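Local coordinates for aftrax (Archaeoglobus fulgidus, PDB 3ZC0), which binds duplex RNA and cleaves it as an eight-subunit, magnesium-binding C3PO, a Translin-family ribonuclease of the kind linked to RNA silencing, at residues 12-23 with 66-77. The protein carries 1 engineered substitution. Numbering follows the deposited sequence.
Sequences RLEELEAAREEL and YREYPEIYFYLC. With nucleotides of chain O.
Arg12 grips the carboxylate of Glu71 side-on, with one nitrogen for each oxygen: NE donates to OE2 of Glu71 at 3.0 Å and NH2 to OE1 of Glu71 at 2.8 Å. The two flat groups are nearly coplanar, 28° apart, and OE1 receives its bond on the syn lone pair. A bend at chi2 (55°) turns the Arg12 chain toward the 66-77 segment, where CD1 of Tyr69 lies over a face of the guanidinium, which itself meets the edge of the tyrosine ring; Leu16 CD2 lies over a face of the guanidinium, toward its rim. CD2 of the same leucine also packs 3.5 Å from CD1 of Tyr69. Farther along helix 6-42, the methyl of Ala19 sits over a face of the Tyr69 ring, with CB 3.4 Å from Tyr69 CE2. Leu23 runs antiparallel to the Tyr66 side chain and makes a CH-pi contact over the face of its ring, CG lying 4.2 Å from the centroid; Leu23 CD1 reaches on to Leu76 and Cys77. This seam joins helix 6-42 of the all-helical Translin fold to the linker and first turn of helix 73-94; the short helical segments run nearly parallel, crossing at -24°. Ile72, the N-cap residue, directs CD1 against the CA and CB of Arg20. Beyond that apolar contact, the extended Arg20 chain carries its guanidinium to the RNA: NH1 donates to OP1 of U10 of chain O at 2.9 Å, and NH2 to OP1 of G9 and OP2 of U10, both of chain O, spanning two successive phosphates. Tyr75 brings its hydroxyl between the phosphates of C8 and G9 of the same RNA chain, while Leu76 CD2 packs against the backbone there, so both segments contribute to one RNA-binding surface. Pro70 and Phe74 pack reciprocally against Phe74 and Pro70 of a second subunit.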
loop_
_atom_site.group_PDB
_atom_site.type_symbol
_atom_site.label_atom_id
_atom_site.label_comp_id
_atom_site.label_asym_id
_atom_site.label_seq_id
_atom_site.Cartn_x
_atom_site.Cartn_y
_atom_site.Cartn_z
ATOM N N ARG E 12 23.680 -24.089 -15.545
ATOM C CA ARG E 12 23.703 -23.322 -14.306
ATOM C C ARG E 12 22.297 -23.070 -13.809
ATOM O O ARG E 12 22.029 -23.207 -12.621
ATOM C CB ARG E 12 24.401 -21.978 -14.508
ATOM C CG ARG E 12 24.496 -21.151 -13.245
ATOM C CD ARG E 12 25.167 -21.941 -12.141
ATOM N NE ARG E 12 25.551 -21.091 -11.023
ATOM C CZ ARG E 12 26.303 -21.502 -10.011
ATOM N NH1 ARG E 12 26.742 -22.751 -9.995
ATOM N NH2 ARG E 12 26.618 -20.674 -9.023
ATOM N N LEU E 13 21.406 -22.697 -14.727
ATOM C CA LEU E 13 20.013 -22.435 -14.396
ATOM C C LEU E 13 19.353 -23.661 -13.731
ATOM O O LEU E 13 18.671 -23.526 -12.712
ATOM C CB LEU E 13 19.260 -21.996 -15.649
ATOM C CG LEU E 13 18.628 -20.603 -15.687
ATOM C CD1 LEU E 13 19.153 -19.700 -14.607
ATOM C CD2 LEU E 13 18.890 -19.997 -17.033
ATOM N N GLU E 14 19.585 -24.854 -14.285
ATOM C CA GLU E 14 18.993 -26.069 -13.718
ATOM C C GLU E 14 19.520 -26.336 -12.316
ATOM O O GLU E 14 18.761 -26.615 -11.362
ATOM C CB GLU E 14 19.248 -27.257 -14.637
ATOM C CG GLU E 14 18.307 -27.268 -15.826
ATOM C CD GLU E 14 18.650 -28.323 -16.842
ATOM O OE1 GLU E 14 19.707 -28.976 -16.687
ATOM O OE2 GLU E 14 17.860 -28.490 -17.797
ATOM N N GLU E 15 20.833 -26.221 -12.203
ATOM C CA GLU E 15 21.493 -26.310 -10.917
ATOM C C GLU E 15 20.873 -25.340 -9.883
ATOM O O GLU E 15 20.574 -25.723 -8.746
ATOM C CB GLU E 15 22.975 -26.021 -11.122
ATOM C CG GLU E 15 23.914 -26.735 -10.192
ATOM C CD GLU E 15 25.313 -26.754 -10.755
ATOM O OE1 GLU E 15 25.503 -26.203 -11.872
ATOM O OE2 GLU E 15 26.209 -27.318 -10.088
ATOM N N LEU E 16 20.660 -24.089 -10.288
ATOM C CA LEU E 16 20.143 -23.087 -9.371
ATOM C C LEU E 16 18.710 -23.412 -9.010
ATOM O O LEU E 16 18.317 -23.213 -7.870
ATOM C CB LEU E 16 20.247 -21.678 -9.947
ATOM C CG LEU E 16 21.680 -21.179 -10.105
ATOM C CD1 LEU E 16 21.714 -19.732 -10.571
ATOM C CD2 LEU E 16 22.420 -21.342 -8.807
ATOM N N GLU E 17 17.935 -23.923 -9.966
ATOM C CA GLU E 17 16.550 -24.286 -9.688
ATOM C C GLU E 17 16.527 -25.266 -8.540
ATOM O O GLU E 17 15.962 -24.975 -7.470
ATOM C CB GLU E 17 15.884 -24.904 -10.910
ATOM C CG GLU E 17 14.362 -24.940 -10.852
ATOM C CD GLU E 17 13.744 -25.514 -12.124
ATOM O OE1 GLU E 17 14.487 -26.099 -12.949
ATOM O OE2 GLU E 17 12.514 -25.373 -12.305
ATOM N N ALA E 18 17.200 -26.398 -8.752
ATOM C CA ALA E 18 17.274 -27.465 -7.743
ATOM C C ALA E 18 17.792 -27.037 -6.350
ATOM O O ALA E 18 17.127 -27.274 -5.303
ATOM C CB ALA E 18 18.104 -28.590 -8.276
ATOM N N ALA E 19 18.980 -26.432 -6.347
ATOM C CA ALA E 19 19.554 -25.847 -5.140
ATOM C C ALA E 19 18.545 -24.954 -4.430
ATOM O O ALA E 19 18.256 -25.168 -3.255
ATOM C CB ALA E 19 20.807 -25.053 -5.472
ATOM N N ARG E 20 18.007 -23.965 -5.148
ATOM C CA ARG E 20 17.004 -23.052 -4.594
ATOM C C ARG E 20 15.858 -23.784 -3.871
ATOM O O ARG E 20 15.538 -23.457 -2.731
ATOM C CB ARG E 20 16.449 -22.145 -5.689
ATOM C CG ARG E 20 15.457 -21.104 -5.221
ATOM C CD ARG E 20 15.450 -19.950 -6.193
ATOM N NE ARG E 20 14.432 -18.949 -5.899
ATOM C CZ ARG E 20 13.162 -19.078 -6.256
ATOM N NH1 ARG E 20 12.787 -20.188 -6.890
ATOM N NH2 ARG E 20 12.283 -18.118 -5.971
ATOM N N GLU E 21 15.254 -24.780 -4.518
ATOM C CA GLU E 21 14.172 -25.524 -3.860
ATOM C C GLU E 21 14.627 -26.132 -2.538
ATOM O O GLU E 21 13.932 -26.011 -1.500
ATOM C CB GLU E 21 13.611 -26.615 -4.775
ATOM C CG GLU E 21 12.852 -26.090 -5.983
ATOM C CD GLU E 21 11.527 -25.430 -5.636
ATOM O OE1 GLU E 21 10.963 -25.701 -4.549
ATOM O OE2 GLU E 21 11.043 -24.635 -6.471
ATOM N N GLU E 22 15.803 -26.760 -2.567
ATOM C CA GLU E 22 16.317 -27.381 -1.346
ATOM C C GLU E 22 16.606 -26.367 -0.239
ATOM O O GLU E 22 16.148 -26.523 0.899
ATOM C CB GLU E 22 17.554 -28.235 -1.624
ATOM C CG GLU E 22 17.282 -29.740 -1.587
ATOM C CD GLU E 22 16.318 -30.152 -0.466
ATOM O OE1 GLU E 22 16.685 -30.035 0.740
ATOM O OE2 GLU E 22 15.190 -30.595 -0.810
ATOM N N LEU E 23 17.365 -25.332 -0.596
ATOM C CA LEU E 23 17.700 -24.219 0.287
ATOM C C LEU E 23 16.443 -23.642 0.935
ATOM O O LEU E 23 16.435 -23.368 2.128
ATOM C CB LEU E 23 18.444 -23.140 -0.496
ATOM C CG LEU E 23 19.491 -22.293 0.230
ATOM C CD1 LEU E 23 19.307 -20.811 -0.070
ATOM C CD2 LEU E 23 19.467 -22.534 1.722
ATOM N N TYR E 66 25.334 -24.103 0.778
ATOM C CA TYR E 66 24.841 -23.406 -0.408
ATOM C C TYR E 66 25.528 -22.076 -0.715
ATOM O O TYR E 66 25.061 -21.317 -1.555
ATOM C CB TYR E 66 23.329 -23.191 -0.283
ATOM C CG TYR E 66 22.541 -24.475 -0.360
ATOM C CD1 TYR E 66 22.345 -25.252 0.767
ATOM C CD2 TYR E 66 22.019 -24.924 -1.565
ATOM C CE1 TYR E 66 21.635 -26.425 0.703
ATOM C CE2 TYR E 66 21.308 -26.106 -1.637
ATOM C CZ TYR E 66 21.111 -26.847 -0.498
ATOM O OH TYR E 66 20.403 -28.020 -0.547
ATOM N N ARG E 67 26.636 -21.781 -0.047
ATOM C CA ARG E 67 27.328 -20.531 -0.331
ATOM C C ARG E 67 27.961 -20.638 -1.728
ATOM O O ARG E 67 28.367 -19.651 -2.334
ATOM C CB ARG E 67 28.343 -20.177 0.771
ATOM C CG ARG E 67 28.973 -18.770 0.630
ATOM C CD ARG E 67 29.271 -18.083 1.970
ATOM N NE ARG E 67 30.287 -18.770 2.772
ATOM C CZ ARG E 67 30.037 -19.434 3.903
ATOM N NH1 ARG E 67 28.799 -19.508 4.374
ATOM N NH2 ARG E 67 31.027 -20.024 4.565
ATOM N N GLU E 68 28.001 -21.856 -2.247
ATOM C CA GLU E 68 28.438 -22.108 -3.613
ATOM C C GLU E 68 27.576 -21.364 -4.643
ATOM O O GLU E 68 27.954 -21.205 -5.798
ATOM C CB GLU E 68 28.375 -23.614 -3.884
ATOM C CG GLU E 68 28.793 -24.021 -5.281
ATOM C CD GLU E 68 28.451 -25.456 -5.595
ATOM O OE1 GLU E 68 28.485 -26.293 -4.660
ATOM O OE2 GLU E 68 28.143 -25.738 -6.777
ATOM N N TYR E 69 26.409 -20.904 -4.218
ATOM C CA TYR E 69 25.472 -20.292 -5.140
ATOM C C TYR E 69 25.160 -18.853 -4.757
ATOM O O TYR E 69 24.029 -18.536 -4.408
ATOM C CB TYR E 69 24.187 -21.098 -5.136
ATOM C CG TYR E 69 24.367 -22.554 -5.504
ATOM C CD1 TYR E 69 24.827 -22.923 -6.763
ATOM C CD2 TYR E 69 24.042 -23.560 -4.601
ATOM C CE1 TYR E 69 24.964 -24.260 -7.108
ATOM C CE2 TYR E 69 24.179 -24.892 -4.934
ATOM C CZ TYR E 69 24.641 -25.242 -6.188
ATOM O OH TYR E 69 24.779 -26.573 -6.527
ATOM N N PRO E 70 26.156 -17.965 -4.850
ATOM C CA PRO E 70 25.984 -16.615 -4.314
ATOM C C PRO E 70 24.961 -15.806 -5.116
ATOM O O PRO E 70 24.533 -14.752 -4.645
ATOM C CB PRO E 70 27.383 -16.006 -4.455
ATOM C CG PRO E 70 28.283 -17.131 -4.802
ATOM C CD PRO E 70 27.440 -18.096 -5.548
ATOM N N GLU E 71 24.576 -16.287 -6.299
ATOM C CA GLU E 71 23.471 -15.681 -7.029
ATOM C C GLU E 71 22.176 -15.727 -6.211
ATOM O O GLU E 71 21.324 -14.861 -6.385
ATOM C CB GLU E 71 23.217 -16.387 -8.366
ATOM C CG GLU E 71 24.347 -16.345 -9.359
ATOM C CD GLU E 71 25.047 -17.680 -9.470
ATOM O OE1 GLU E 71 25.409 -18.248 -8.410
ATOM O OE2 GLU E 71 25.224 -18.164 -10.613
ATOM N N ILE E 72 22.015 -16.739 -5.352
ATOM C CA ILE E 72 20.803 -16.858 -4.544
ATOM C C ILE E 72 20.991 -16.953 -3.033
ATOM O O ILE E 72 20.033 -16.753 -2.283
ATOM C CB ILE E 72 19.930 -18.063 -4.949
ATOM C CG1 ILE E 72 20.569 -19.365 -4.512
ATOM C CG2 ILE E 72 19.641 -18.056 -6.425
ATOM C CD1 ILE E 72 19.661 -20.550 -4.697
ATOM N N TYR E 73 22.198 -17.267 -2.581
ATOM C CA TYR E 73 22.424 -17.538 -1.153
ATOM C C TYR E 73 22.083 -16.365 -0.207
ATOM O O TYR E 73 21.289 -16.513 0.737
ATOM C CB TYR E 73 23.861 -18.025 -0.918
ATOM C CG TYR E 73 24.190 -18.385 0.523
ATOM C CD1 TYR E 73 23.848 -19.632 1.053
ATOM C CD2 TYR E 73 24.859 -17.482 1.343
ATOM C CE1 TYR E 73 24.164 -19.962 2.361
ATOM C CE2 TYR E 73 25.180 -17.798 2.644
ATOM C CZ TYR E 73 24.833 -19.037 3.161
ATOM O OH TYR E 73 25.156 -19.335 4.480
ATOM N N PHE E 74 22.668 -15.204 -0.465
ATOM C CA PHE E 74 22.446 -14.054 0.402
ATOM C C PHE E 74 21.031 -13.466 0.313
ATOM O O PHE E 74 20.464 -13.033 1.322
ATOM C CB PHE E 74 23.536 -13.022 0.160
ATOM C CG PHE E 74 24.894 -13.589 0.338
ATOM C CD1 PHE E 74 25.489 -13.596 1.581
ATOM C CD2 PHE E 74 25.551 -14.192 -0.716
ATOM C CE1 PHE E 74 26.737 -14.154 1.763
ATOM C CE2 PHE E 74 26.798 -14.750 -0.536
ATOM C CZ PHE E 74 27.391 -14.728 0.708
ATOM N N TYR E 75 20.457 -13.485 -0.886
ATOM C CA TYR E 75 19.090 -13.027 -1.099
ATOM C C TYR E 75 18.099 -13.789 -0.238
ATOM O O TYR E 75 17.128 -13.210 0.234
ATOM C CB TYR E 75 18.717 -13.200 -2.566
ATOM C CG TYR E 75 17.345 -12.702 -2.942
ATOM C CD1 TYR E 75 17.112 -11.343 -3.180
ATOM C CD2 TYR E 75 16.279 -13.593 -3.097
ATOM C CE1 TYR E 75 15.842 -10.877 -3.556
ATOM C CE2 TYR E 75 15.003 -13.141 -3.471
ATOM C CZ TYR E 75 14.792 -11.782 -3.700
ATOM O OH TYR E 75 13.541 -11.341 -4.074
ATOM N N LEU E 76 18.359 -15.081 -0.029
ATOM C CA LEU E 76 17.416 -15.969 0.637
ATOM C C LEU E 76 17.665 -16.206 2.133
ATOM O O LEU E 76 16.715 -16.310 2.923
ATOM C CB LEU E 76 17.392 -17.306 -0.090
ATOM C CG LEU E 76 16.698 -17.295 -1.449
ATOM C CD1 LEU E 76 16.946 -18.597 -2.184
ATOM C CD2 LEU E 76 15.202 -17.067 -1.284
ATOM N N CYS E 77 18.932 -16.302 2.521
ATOM C CA CYS E 77 19.266 -16.764 3.872
ATOM C C CYS E 77 18.952 -15.771 4.979
ATOM O O CYS E 77 18.967 -16.134 6.177
ATOM C CB CYS E 77 20.732 -17.184 3.956
ATOM S SG CYS E 77 21.047 -18.803 3.207
ATOM P P G O 9 12.165 -15.346 -3.283
ATOM O OP1 G O 9 13.303 -16.023 -3.965
ATOM O OP2 G O 9 11.755 -13.987 -3.714
ATOM O "O5'" G O 9 10.902 -16.302 -3.397
ATOM C "C5'" G O 9 10.840 -17.529 -2.683
ATOM C "C4'" G O 9 9.449 -18.088 -2.732
ATOM O "O4'" G O 9 8.580 -17.345 -1.845
ATOM C "C3'" G O 9 8.790 -17.965 -4.084
ATOM O "O3'" G O 9 9.199 -19.007 -4.937
ATOM C "C2'" G O 9 7.301 -17.973 -3.758
ATOM O "O2'" G O 9 6.823 -19.298 -3.616
ATOM C "C1'" G O 9 7.277 -17.289 -2.385
ATOM N N9 G O 9 6.847 -15.875 -2.442
ATOM C C8 G O 9 7.637 -14.739 -2.419
ATOM N N7 G O 9 6.950 -13.627 -2.477
ATOM C C5 G O 9 5.627 -14.056 -2.536
ATOM C C6 G O 9 4.416 -13.325 -2.609
ATOM O O6 G O 9 4.264 -12.105 -2.636
ATOM N N1 G O 9 3.301 -14.164 -2.652
ATOM C C2 G O 9 3.328 -15.540 -2.626
ATOM N N2 G O 9 2.143 -16.175 -2.674
ATOM N N3 G O 9 4.449 -16.236 -2.556
ATOM C C4 G O 9 5.546 -15.439 -2.513
ATOM P P C O 8 12.590 -10.049 -0.496
ATOM O OP1 C O 8 13.875 -10.039 -1.230
ATOM O OP2 C O 8 11.416 -9.316 -1.023
ATOM O "O5'" C O 8 12.135 -11.567 -0.358
ATOM C "C5'" C O 8 13.071 -12.582 -0.039
ATOM C "C4'" C O 8 12.385 -13.881 0.300
ATOM O "O4'" C O 8 11.375 -13.650 1.315
ATOM C "C3'" C O 8 11.623 -14.551 -0.832
ATOM O "O3'" C O 8 12.464 -15.290 -1.703
ATOM C "C2'" C O 8 10.618 -15.418 -0.086
ATOM O "O2'" C O 8 11.224 -16.622 0.356
ATOM C "C1'" C O 8 10.301 -14.548 1.134
ATOM N N1 C O 8 9.060 -13.775 0.937
ATOM C C2 C O 8 7.837 -14.441 1.060
ATOM O O2 C O 8 7.834 -15.652 1.335
ATOM N N3 C O 8 6.695 -13.737 0.869
ATOM C C4 C O 8 6.754 -12.431 0.566
ATOM N N4 C O 8 5.609 -11.763 0.387
ATOM C C5 C O 8 7.992 -11.738 0.437
ATOM C C6 C O 8 9.111 -12.443 0.628
ATOM P P U O 10 9.100 -18.823 -6.519
ATOM O OP1 U O 10 9.909 -19.902 -7.157
ATOM O OP2 U O 10 9.405 -17.395 -6.815
ATOM O "O5'" U O 10 7.558 -19.103 -6.796
ATOM C "C5'" U O 10 6.850 -18.334 -7.744
ATOM C "C4'" U O 10 5.363 -18.504 -7.610
ATOM O "O4'" U O 10 4.904 -17.912 -6.367
ATOM C "C3'" U O 10 4.569 -17.790 -8.688
ATOM O "O3'" U O 10 4.468 -18.565 -9.860
ATOM C "C2'" U O 10 3.240 -17.506 -8.010
ATOM O "O2'" U O 10 2.423 -18.664 -8.011
ATOM C "C1'" U O 10 3.691 -17.217 -6.579
ATOM N N1 U O 10 3.949 -15.775 -6.372
ATOM C C2 U O 10 2.880 -14.902 -6.329
ATOM O O2 U O 10 1.720 -15.247 -6.452
ATOM N N3 U O 10 3.227 -13.588 -6.134
ATOM C C4 U O 10 4.501 -13.071 -5.985
ATOM O O4 U O 10 4.648 -11.861 -5.818
ATOM C C5 U O 10 5.551 -14.037 -6.040
ATOM C C6 U O 10 5.239 -15.318 -6.226
#